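Long-range contacts in malate dehydrogenase (Pyrococcus horikoshii, PDB 1V9N), which catalyses the reversible NAD-dependent oxidation of (S)-malate to oxaloacetate and works as a homodimer: residues A[22-27]-A[36-41]; A[145-150]-A[280-285]; A[173-178]-A[294-299]. All blocks are in the same frame, centred on the assembly; numbering follows the deposited sequence.

Contact 1: residues A[22-27]-A[36-41]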
loop_
_atom_site.group_PDB
_atom_site.type_symbol
_atom_site.label_atom_id
_atom_site.label_comp_id
_atom_site.label_asym_id
_atom_site.label_seq_id
_atom_site.Cartn_x
_atom_site.Cartn_y
_atom_site.Cartn_z
ATOM N N PHE A 22 -17.725 30.795 -2.380
ATOM C CA PHE A 22 -17.593 31.237 -1.003
ATOM C C PHE A 22 -16.148 31.042 -0.552
ATOM O O PHE A 22 -15.487 31.993 -0.125
ATOM C CB PHE A 22 -18.523 30.434 -0.096
ATOM C CG PHE A 22 -18.234 30.612 1.365
ATOM C CD1 PHE A 22 -18.458 31.833 1.989
ATOM C CD2 PHE A 22 -17.692 29.569 2.109
ATOM C CE1 PHE A 22 -18.144 32.014 3.329
ATOM C CE2 PHE A 22 -17.374 29.741 3.455
ATOM C CZ PHE A 22 -17.599 30.964 4.063
ATOM N N ILE A 23 -15.661 29.806 -0.657
ATOM C CA ILE A 23 -14.294 29.480 -0.262
ATOM C C ILE A 23 -13.299 30.425 -0.920
ATOM O O ILE A 23 -12.389 30.931 -0.265
ATOM C CB ILE A 23 -13.927 28.017 -0.644
ATOM C CG1 ILE A 23 -14.821 27.044 0.122
ATOM C CG2 ILE A 23 -12.459 27.734 -0.322
ATOM C CD1 ILE A 23 -14.702 25.604 -0.352
ATOM N N VAL A 24 -13.479 30.660 -2.217
ATOM C CA VAL A 24 -12.592 31.546 -2.964
ATOM C C VAL A 24 -12.646 32.983 -2.436
ATOM O O VAL A 24 -11.624 33.675 -2.407
ATOM C CB VAL A 24 -12.935 31.530 -4.479
ATOM C CG1 VAL A 24 -12.123 32.586 -5.215
ATOM C CG2 VAL A 24 -12.630 30.148 -5.063
ATOM N N ARG A 25 -13.832 33.428 -2.020
ATOM C CA ARG A 25 -13.990 34.781 -1.479
ATOM C C ARG A 25 -13.169 34.936 -0.207
ATOM O O ARG A 25 -12.398 35.882 -0.058
ATOM C CB ARG A 25 -15.454 35.079 -1.133
ATOM C CG ARG A 25 -16.323 35.526 -2.286
ATOM C CD ARG A 25 -17.532 36.299 -1.764
ATOM N NE ARG A 25 -18.457 35.473 -0.995
ATOM C CZ ARG A 25 -19.208 34.510 -1.523
ATOM N NH1 ARG A 25 -19.140 34.251 -2.821
ATOM N NH2 ARG A 25 -20.033 33.811 -0.754
ATOM N N VAL A 26 -13.359 34.000 0.716
ATOM C CA VAL A 26 -12.655 34.015 1.989
ATOM C C VAL A 26 -11.138 33.990 1.804
ATOM O O VAL A 26 -10.420 34.822 2.361
ATOM C CB VAL A 26 -13.064 32.806 2.860
ATOM C CG1 VAL A 26 -12.237 32.775 4.140
ATOM C CG2 VAL A 26 -14.544 32.874 3.184
ATOM N N LEU A 27 -10.659 33.041 1.006
ATOM C CA LEU A 27 -9.227 32.892 0.776
ATOM C C LEU A 27 -8.571 34.092 0.104
ATOM O O LEU A 27 -7.488 34.508 0.515
ATOM C CB LEU A 27 -8.952 31.615 -0.026
ATOM C CG LEU A 27 -9.350 30.312 0.685
ATOM C CD1 LEU A 27 -9.057 29.129 -0.222
ATOM C CD2 LEU A 27 -8.580 30.168 2.004
ATOM N N ASP A 36 -4.535 30.125 -6.632
ATOM C CA ASP A 36 -4.236 29.189 -5.558
ATOM C C ASP A 36 -5.504 28.949 -4.744
ATOM O O ASP A 36 -5.738 27.842 -4.274
ATOM C CB ASP A 36 -3.117 29.730 -4.663
ATOM C CG ASP A 36 -1.771 29.756 -5.367
ATOM O OD1 ASP A 36 -1.641 29.101 -6.423
ATOM O OD2 ASP A 36 -0.836 30.412 -4.862
ATOM N N ALA A 37 -6.323 29.990 -4.595
ATOM C CA ALA A 37 -7.577 29.878 -3.854
ATOM C C ALA A 37 -8.508 28.905 -4.572
ATOM O O ALA A 37 -9.224 28.132 -3.939
ATOM C CB ALA A 37 -8.250 31.248 -3.741
ATOM N N LYS A 38 -8.502 28.958 -5.899
ATOM C CA LYS A 38 -9.337 28.069 -6.701
ATOM C C LYS A 38 -8.898 26.607 -6.563
ATOM O O LYS A 38 -9.726 25.697 -6.603
ATOM C CB LYS A 38 -9.307 28.503 -8.173
ATOM C CG LYS A 38 -9.957 29.857 -8.412
ATOM C CD LYS A 38 -9.993 30.227 -9.890
ATOM C CE LYS A 38 -10.708 31.557 -10.097
ATOM N NZ LYS A 38 -10.803 31.924 -11.536
ATOM N N ILE A 39 -7.597 26.380 -6.399
ATOM C CA ILE A 39 -7.090 25.018 -6.230
ATOM C C ILE A 39 -7.555 24.470 -4.881
ATOM O O ILE A 39 -8.017 23.338 -4.789
ATOM C CB ILE A 39 -5.544 24.978 -6.292
ATOM C CG1 ILE A 39 -5.070 25.292 -7.713
ATOM C CG2 ILE A 39 -5.038 23.610 -5.853
ATOM C CD1 ILE A 39 -3.575 25.520 -7.833
ATOM N N VAL A 40 -7.439 25.279 -3.834
ATOM C CA VAL A 40 -7.870 24.845 -2.507
ATOM C C VAL A 40 -9.371 24.546 -2.517
ATOM O O VAL A 40 -9.811 23.501 -2.034
ATOM C CB VAL A 40 -7.572 25.931 -1.440
ATOM C CG1 VAL A 40 -8.049 25.459 -0.069
ATOM C CG2 VAL A 40 -6.073 26.228 -1.407
ATOM N N ALA A 41 -10.152 25.463 -3.080
ATOM C CA ALA A 41 -11.601 25.295 -3.146
ATOM C C ALA A 41 -11.969 24.019 -3.906
ATOM O O ALA A 41 -12.829 23.252 -3.473
ATOM C CB ALA A 41 -12.234 26.512 -3.814
#

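Contact 2: residues A[145-150]-A[280-285]. With NDP (NADPH dihydro-nicotinamide-adenine-dinucleotide phosphate), chain B.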
loop_
_atom_site.group_PDB
_atom_site.type_symbol
_atom_site.label_atom_id
_atom_site.label_comp_id
_atom_site.label_asym_id
_atom_site.label_seq_id
_atom_site.Cartn_x
_atom_site.Cartn_y
_atom_site.Cartn_z
ATOM N N GLY A 145 -2.050 7.297 -11.125
ATOM C CA GLY A 145 -1.565 8.253 -10.155
ATOM C C GLY A 145 -1.611 7.678 -8.756
ATOM O O GLY A 145 -2.589 7.028 -8.366
ATOM N N ILE A 146 -0.531 7.898 -8.014
ATOM C CA ILE A 146 -0.437 7.445 -6.632
ATOM C C ILE A 146 -0.034 8.631 -5.771
ATOM O O ILE A 146 0.885 9.382 -6.123
ATOM C CB ILE A 146 0.626 6.345 -6.449
ATOM C CG1 ILE A 146 0.180 5.062 -7.152
ATOM C CG2 ILE A 146 0.859 6.094 -4.958
ATOM C CD1 ILE A 146 1.254 3.997 -7.210
ATOM N N SER A 147 -0.738 8.818 -4.660
ATOM C CA SER A 147 -0.413 9.903 -3.752
ATOM C C SER A 147 -0.541 9.459 -2.305
ATOM O O SER A 147 -1.416 8.670 -1.964
ATOM C CB SER A 147 -1.311 11.113 -3.992
ATOM O OG SER A 147 -0.878 12.192 -3.182
HETATM N N MSE A 148 0.350 9.973 -1.464
HETATM C CA MSE A 148 0.364 9.659 -0.042
HETATM C C MSE A 148 0.791 10.920 0.686
HETATM O O MSE A 148 1.373 11.832 0.085
HETATM C CB MSE A 148 1.400 8.577 0.279
HETATM C CG MSE A 148 1.245 7.257 -0.440
HETATM SE SE MSE A 148 2.822 6.149 -0.104
HETATM C CE MSE A 148 2.623 4.927 -1.600
ATOM N N THR A 149 0.515 10.953 1.985
ATOM C CA THR A 149 0.885 12.080 2.826
ATOM C C THR A 149 0.912 11.608 4.275
ATOM O O THR A 149 0.148 10.724 4.662
ATOM C CB THR A 149 -0.137 13.237 2.710
ATOM O OG1 THR A 149 0.307 14.344 3.504
ATOM C CG2 THR A 149 -1.519 12.796 3.204
ATOM N N ASN A 150 1.809 12.173 5.074
ATOM C CA ASN A 150 1.844 11.805 6.473
ATOM C C ASN A 150 0.982 12.851 7.175
ATOM O O ASN A 150 0.393 13.720 6.517
ATOM C CB ASN A 150 3.284 11.776 7.013
ATOM C CG ASN A 150 3.992 13.103 6.894
ATOM O OD1 ASN A 150 3.397 14.115 6.530
ATOM N ND2 ASN A 150 5.278 13.108 7.213
ATOM N N HIS A 280 4.639 14.897 1.442
ATOM C CA HIS A 280 3.818 14.146 0.498
ATOM C C HIS A 280 4.649 13.307 -0.466
ATOM O O HIS A 280 5.836 13.564 -0.674
ATOM C CB HIS A 280 2.956 15.091 -0.349
ATOM C CG HIS A 280 2.362 16.239 0.407
ATOM N ND1 HIS A 280 1.631 16.077 1.566
ATOM C CD2 HIS A 280 2.349 17.566 0.139
ATOM C CE1 HIS A 280 1.196 17.254 1.976
ATOM N NE2 HIS A 280 1.618 18.175 1.128
ATOM N N PHE A 281 3.997 12.317 -1.063
ATOM C CA PHE A 281 4.615 11.423 -2.041
ATOM C C PHE A 281 3.685 11.393 -3.253
ATOM O O PHE A 281 2.482 11.194 -3.107
ATOM C CB PHE A 281 4.745 10.005 -1.470
ATOM C CG PHE A 281 5.263 8.990 -2.461
ATOM C CD1 PHE A 281 6.630 8.815 -2.652
ATOM C CD2 PHE A 281 4.378 8.221 -3.214
ATOM C CE1 PHE A 281 7.113 7.889 -3.578
ATOM C CE2 PHE A 281 4.848 7.291 -4.144
ATOM C CZ PHE A 281 6.222 7.125 -4.326
ATOM N N PHE A 282 4.239 11.607 -4.442
ATOM C CA PHE A 282 3.449 11.584 -5.671
ATOM C C PHE A 282 4.160 10.698 -6.679
ATOM O O PHE A 282 5.379 10.792 -6.861
ATOM C CB PHE A 282 3.301 12.996 -6.250
ATOM C CG PHE A 282 2.720 13.991 -5.281
ATOM C CD1 PHE A 282 1.349 14.041 -5.046
ATOM C CD2 PHE A 282 3.553 14.859 -4.576
ATOM C CE1 PHE A 282 0.815 14.938 -4.120
ATOM C CE2 PHE A 282 3.030 15.760 -3.648
ATOM C CZ PHE A 282 1.656 15.798 -3.422
HETATM N N MSE A 283 3.401 9.828 -7.331
HETATM C CA MSE A 283 3.975 8.942 -8.321
HETATM C C MSE A 283 3.021 8.771 -9.489
HETATM O O MSE A 283 1.826 8.514 -9.306
HETATM C CB MSE A 283 4.276 7.582 -7.707
HETATM C CG MSE A 283 4.906 6.605 -8.671
HETATM SE SE MSE A 283 5.168 4.914 -7.812
HETATM C CE MSE A 283 4.301 3.761 -9.098
ATOM N N VAL A 284 3.558 8.912 -10.693
ATOM C CA VAL A 284 2.755 8.774 -11.896
ATOM C C VAL A 284 3.405 7.780 -12.836
ATOM O O VAL A 284 4.622 7.780 -13.024
ATOM C CB VAL A 284 2.615 10.127 -12.637
ATOM C CG1 VAL A 284 1.756 9.966 -13.886
ATOM C CG2 VAL A 284 2.017 11.158 -11.706
ATOM N N ILE A 285 2.584 6.917 -13.416
ATOM C CA ILE A 285 3.077 5.950 -14.373
ATOM C C ILE A 285 2.334 6.234 -15.667
ATOM O O ILE A 285 1.105 6.178 -15.706
ATOM C CB ILE A 285 2.790 4.499 -13.922
ATOM C CG1 ILE A 285 3.555 4.186 -12.630
ATOM C CG2 ILE A 285 3.205 3.524 -15.020
ATOM C CD1 ILE A 285 3.302 2.773 -12.089
HETATM P PA NDP B . -13.249 5.175 3.301
HETATM O O1A NDP B . -14.335 6.119 3.190
HETATM O O2A NDP B . -13.284 3.981 4.215
HETATM O O5B NDP B . -12.908 4.666 1.779
HETATM C C5B NDP B . -11.844 3.732 1.521
HETATM C C4B NDP B . -11.824 3.540 -0.007
HETATM O O4B NDP B . -12.639 2.377 -0.237
HETATM C C3B NDP B . -12.395 4.628 -0.874
HETATM O O3B NDP B . -11.570 4.721 -2.075
HETATM C C2B NDP B . -13.784 4.223 -1.219
HETATM O O2B NDP B . -14.358 4.763 -2.422
HETATM C C1B NDP B . -13.661 2.731 -1.167
HETATM N N9A NDP B . -14.877 2.011 -0.699
HETATM C C8A NDP B . -15.807 2.371 0.318
HETATM N N7A NDP B . -16.739 1.455 0.450
HETATM C C5A NDP B . -16.457 0.477 -0.459
HETATM C C6A NDP B . -17.057 -0.772 -0.819
HETATM N N6A NDP B . -18.157 -1.196 -0.186
HETATM N N1A NDP B . -16.497 -1.542 -1.816
HETATM C C2A NDP B . -15.366 -1.118 -2.468
HETATM N N3A NDP B . -14.725 0.039 -2.200
HETATM C C4A NDP B . -15.324 0.800 -1.177
HETATM O O3 NDP B . -11.860 5.857 3.578
HETATM P PN NDP B . -11.155 6.697 4.724
HETATM O O1N NDP B . -10.000 5.901 5.128
HETATM O O2N NDP B . -12.259 6.892 5.724
HETATM O O5D NDP B . -10.777 8.027 3.936
HETATM C C5D NDP B . -10.992 9.357 4.487
HETATM C C4D NDP B . -10.509 10.461 3.470
HETATM O O4D NDP B . -9.649 11.324 4.192
HETATM C C3D NDP B . -9.680 9.983 2.252
HETATM O O3D NDP B . -10.127 10.709 1.099
HETATM C C2D NDP B . -8.230 10.245 2.619
HETATM O O2D NDP B . -7.435 10.465 1.472
HETATM C C1D NDP B . -8.377 11.472 3.557
HETATM N N1N NDP B . -7.327 11.566 4.607
HETATM C C2N NDP B . -6.448 12.681 4.521
HETATM C C3N NDP B . -5.424 12.787 5.550
HETATM C C7N NDP B . -4.492 13.920 5.525
HETATM O O7N NDP B . -3.601 14.082 6.367
HETATM N N7N NDP B . -4.576 14.858 4.542
HETATM C C4N NDP B . -5.374 11.783 6.565
HETATM C C5N NDP B . -6.240 10.700 6.624
HETATM C C6N NDP B . -7.226 10.588 5.647
HETATM P P2B NDP B . -15.358 5.949 -2.505
HETATM O O1X NDP B . -16.316 5.475 -3.516
HETATM O O2X NDP B . -14.647 7.184 -2.959
HETATM O O3X NDP B . -16.017 6.166 -1.147
#

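Contact 3: residues A[173-178]-A[294-299]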
loop_
_atom_site.group_PDB
_atom_site.type_symbol
_atom_site.label_atom_id
_atom_site.label_comp_id
_atom_site.label_asym_id
_atom_site.label_seq_id
_atom_site.Cartn_x
_atom_site.Cartn_y
_atom_site.Cartn_z
ATOM N N ALA A 173 -5.276 6.091 -8.457
ATOM C CA ALA A 173 -6.323 6.321 -9.435
ATOM C C ALA A 173 -5.821 5.803 -10.773
ATOM O O ALA A 173 -4.650 5.969 -11.111
ATOM C CB ALA A 173 -6.636 7.811 -9.530
ATOM N N ALA A 174 -6.700 5.154 -11.523
ATOM C CA ALA A 174 -6.338 4.640 -12.834
ATOM C C ALA A 174 -7.508 4.895 -13.775
ATOM O O ALA A 174 -8.662 4.804 -13.371
ATOM C CB ALA A 174 -6.046 3.151 -12.753
ATOM N N PRO A 175 -7.226 5.235 -15.040
ATOM C CA PRO A 175 -8.326 5.483 -15.974
ATOM C C PRO A 175 -9.003 4.176 -16.402
ATOM O O PRO A 175 -8.374 3.113 -16.403
ATOM C CB PRO A 175 -7.633 6.187 -17.139
ATOM C CG PRO A 175 -6.279 5.559 -17.145
ATOM C CD PRO A 175 -5.919 5.491 -15.676
ATOM N N THR A 176 -10.289 4.257 -16.735
ATOM C CA THR A 176 -11.036 3.087 -17.190
ATOM C C THR A 176 -11.863 3.506 -18.408
ATOM O O THR A 176 -11.736 4.635 -18.897
ATOM C CB THR A 176 -12.008 2.553 -16.107
ATOM O OG1 THR A 176 -13.169 3.386 -16.057
ATOM C CG2 THR A 176 -11.342 2.538 -14.726
ATOM N N LYS A 177 -12.700 2.598 -18.904
ATOM C CA LYS A 177 -13.557 2.912 -20.040
ATOM C C LYS A 177 -14.580 3.958 -19.598
ATOM O O LYS A 177 -15.114 4.702 -20.420
ATOM C CB LYS A 177 -14.294 1.658 -20.527
ATOM C CG LYS A 177 -13.392 0.531 -21.027
ATOM C CD LYS A 177 -12.787 0.836 -22.390
ATOM C CE LYS A 177 -13.864 0.946 -23.465
ATOM N NZ LYS A 177 -14.697 -0.294 -23.570
ATOM N N ASP A 178 -14.848 4.009 -18.295
ATOM C CA ASP A 178 -15.813 4.955 -17.746
ATOM C C ASP A 178 -15.133 5.890 -16.746
ATOM O O ASP A 178 -14.175 6.571 -17.095
ATOM C CB ASP A 178 -16.957 4.186 -17.081
ATOM C CG ASP A 178 -17.530 3.101 -17.989
ATOM O OD1 ASP A 178 -17.968 3.434 -19.111
ATOM O OD2 ASP A 178 -17.533 1.917 -17.587
ATOM N N GLU A 294 -5.770 2.325 -24.490
ATOM C CA GLU A 294 -7.091 1.775 -24.765
ATOM C C GLU A 294 -7.180 0.308 -24.355
ATOM O O GLU A 294 -8.238 -0.152 -23.938
ATOM C CB GLU A 294 -7.462 1.954 -26.241
ATOM C CG GLU A 294 -7.804 3.406 -26.618
ATOM C CD GLU A 294 -8.912 4.010 -25.752
ATOM O OE1 GLU A 294 -10.015 3.420 -25.687
ATOM O OE2 GLU A 294 -8.686 5.080 -25.140
ATOM N N GLU A 295 -6.073 -0.425 -24.469
ATOM C CA GLU A 295 -6.049 -1.834 -24.060
ATOM C C GLU A 295 -6.134 -1.889 -22.542
ATOM O O GLU A 295 -6.849 -2.709 -21.971
ATOM C CB GLU A 295 -4.756 -2.519 -24.513
ATOM C CG GLU A 295 -4.768 -3.002 -25.949
ATOM C CD GLU A 295 -3.469 -3.680 -26.337
ATOM O OE1 GLU A 295 -3.023 -4.580 -25.586
ATOM O OE2 GLU A 295 -2.898 -3.315 -27.389
ATOM N N PHE A 296 -5.378 -1.011 -21.893
ATOM C CA PHE A 296 -5.384 -0.931 -20.441
ATOM C C PHE A 296 -6.819 -0.690 -19.960
ATOM O O PHE A 296 -7.319 -1.401 -19.090
ATOM C CB PHE A 296 -4.498 0.231 -19.973
ATOM C CG PHE A 296 -4.447 0.389 -18.476
ATOM C CD1 PHE A 296 -3.454 -0.237 -17.734
ATOM C CD2 PHE A 296 -5.409 1.140 -17.808
ATOM C CE1 PHE A 296 -3.414 -0.120 -16.341
ATOM C CE2 PHE A 296 -5.382 1.265 -16.418
ATOM C CZ PHE A 296 -4.381 0.632 -15.683
ATOM N N LYS A 297 -7.475 0.318 -20.531
ATOM C CA LYS A 297 -8.841 0.657 -20.131
ATOM C C LYS A 297 -9.804 -0.498 -20.337
ATOM O O LYS A 297 -10.646 -0.774 -19.481
ATOM C CB LYS A 297 -9.343 1.879 -20.900
ATOM C CG LYS A 297 -8.610 3.169 -20.585
ATOM C CD LYS A 297 -9.237 4.316 -21.361
ATOM C CE LYS A 297 -8.535 5.633 -21.091
ATOM N NZ LYS A 297 -9.129 6.735 -21.905
ATOM N N GLU A 298 -9.682 -1.174 -21.472
ATOM C CA GLU A 298 -10.551 -2.307 -21.749
ATOM C C GLU A 298 -10.355 -3.380 -20.680
ATOM O O GLU A 298 -11.311 -3.828 -20.059
ATOM C CB GLU A 298 -10.234 -2.894 -23.126
ATOM C CG GLU A 298 -11.242 -3.916 -23.606
ATOM C CD GLU A 298 -12.633 -3.329 -23.753
ATOM O OE1 GLU A 298 -12.790 -2.341 -24.505
ATOM O OE2 GLU A 298 -13.570 -3.856 -23.118
ATOM N N LYS A 299 -9.108 -3.775 -20.451
ATOM C CA LYS A 299 -8.824 -4.809 -19.468
ATOM C C LYS A 299 -9.231 -4.490 -18.033
ATOM O O LYS A 299 -9.800 -5.345 -17.346
ATOM C CB LYS A 299 -7.342 -5.184 -19.518
ATOM C CG LYS A 299 -6.937 -5.867 -20.814
ATOM C CD LYS A 299 -7.784 -7.105 -21.064
ATOM C CE LYS A 299 -7.356 -7.824 -22.330
ATOM N NZ LYS A 299 -8.173 -9.055 -22.547
#

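Contact 1: residues A[22-27]-A[36-41]
Ile23 and Val24 on one helix close around the small side chain of Ala41 on the next, and this is where the packing is tight. Ile23 CG2 sits 3.7 Å from Ala41 CB, and Val24 CG2 reaches the same methyl from the neighbouring position at 3.9 Å. Ile23 has CG2 set opposite its backbone N (chi1 -63°), which leaves that branch for the alanine. One turn along, Leu27 repeats the pattern against Ala37: the two CB atoms are 3.8 Å apart. The leucine then extends past the alanine so that its CD1 lands 3.7 Å from Val40 CB, the two side chains passing at a slant. Because helix 34-49 turns two alanines, Ala37 and Ala41, toward its partner, the backbones come close, with Val24 CA 5.4 Å from Ala37 CA, and the axes of the two segments approach to 8.7 Å at an angle of 137° between their directions.

The inner side is closed by further helices: Leu60 of helix 60-69 touches Ile23, Ile67 of the same helix touches Leu27, and Gln98 of helix 97-115 meets Val40. The outer side is looser. Val24 is only partly buried, and besides Ala41 its CG2 has the root of Lys38 as a looser neighbour, Lys38 CG being 4.3 Å away. The lysine leaves Ala37 and Ala41 behind, running out with a fully extended chain so that its amino group stands clear of the apolar seam, in a long, weak ion pair with Glu35. Oily branches on one side and an aliphatic lysine stem leading to a charged end on the other mark the boundary between core and surface. The whole is an alpha-alpha hairpin, two consecutive, roughly antiparallel helices joined by a short connection in the N-terminal part of the chain.

Contact 2: residues A[145-150]-A[280-285]
Thr149 and His280 form the cofactor end of an antiparallel strand pair in the interior of the mixed sheet, and Thr149 belongs to the NADPH pocket. The ladder is regular from Gly145-Val284 to Thr149-His280. Two hydrogen-bonded pairs carry it: Ile146 N gives to Met283 O at 2.8 Å with the return bond from Met283 N to Ile146 O, and Met148 and Phe281 exchange a similar couple.

Thr149 OG1 meets the edge of the His280 ring in plane, 2.9 Å from ND1; this hydroxyl is also hydrogen-bonded with Cys279 O. It stands opposite its own backbone N (chi1 -177°), which turns it to the histidine and leaves CG2 to face the nicotinamide carboxamide, 3.9 Å from NADPH N7N. A hydrogen bond between His280 NE2 and Ser125 OG and a stack on Tyr128 fix the ring from other sides. Ser147 OG lies 3.4 Å from Phe282 CE1 and is hydrogen-bonded with Tyr128 OH.

On the other face, Met148 and Phe281 run side by side. The selenium of Met148, a selenomethionine, is 4.8 Å from the ring centroid, 40° off the normal, an oblique Met-aromatic contact. Ile146 CD1 touches Met283 CE at 3.6 Å.

That face is covered by helix 242-258, through Val252 and Leu255, and by Met283 of the second subunit; helix 97-115 packs on the face of Phe282 and Val284. Within the sheet, strand 278-285 is flanked by strand 117-125 on the side away from this pairing, and strand 144-149 is likewise flanked by strand 170-174.

Contact 3: residues A[173-178]-A[294-299]
Thr176 and Lys297 mark where the chain leaving strand 170-174 lies against helix 293-308. Lys297 is directed at the loop and stretches out fully (chi2 to chi4 all near 180°), so its methylenes run along the peptide of Thr176: CD is 3.5 Å from Thr176 O, and CE is 4.1 Å from Pro175 CB. Beyond, Lys297 NZ makes a long ion pair with Glu294.

Nearer the strand end, the Phe296 ring presents its edge to the chain. CE2 points at Pro175 O, 3.5 Å away and in the ring plane, and the same edge carries Ala174 CB at 4.2 Å. The slightly positive C-H rim of an aromatic ring suits a carbonyl oxygen, so this contact is probably mildly favourable. Ile287 also packs on Phe296, and Ile258 of the second subunit touches it.

On the solvent side Lys177 folds back on itself, bent at each torsion beyond CB. The bends lay CG against Lys297 O at 3.4 Å and bring NZ to Glu298 OE1 at 2.9 Å, a salt bridge met on the syn side, 34° out of the carboxylate plane. The loop is shaped by an ST turn in which Thr176 OG1 accepts from Asp178 N, while the same hydroxyl bonds to Lys179 O; Lys177 N is held by Ser301 OG of the helix.

Chemically the contact is graded: apolar at the strand end, aliphatic lysine stem over a backbone carbonyl in the middle, and ionic at the surface, where the charged pair can fasten the loop to the helix without burying a charge.

Overall arrangement
From the N terminus, contact 1 comes first and closes the shortest loop, eight residues between its segments on helices 16-29 and 34-49, before either of the others opens. It stands apart, its nearest atoms about 11 Å from contact 2 and about 16 Å from contact 3. Contacts 2 and 3 cross: strand 144-149 opens contact 2, residues 173-178 open contact 3, and strand 278-285 then closes the first before helix 293-308 closes the second. The two long loops interlock through the central sheet, where Gly145 O and Ala173 N, 2.8 Å apart, join neighbouring strands. Together they tie the sheet to the helix that follows it, beside the second subunit, while contact 1 pairs two N-terminal helices.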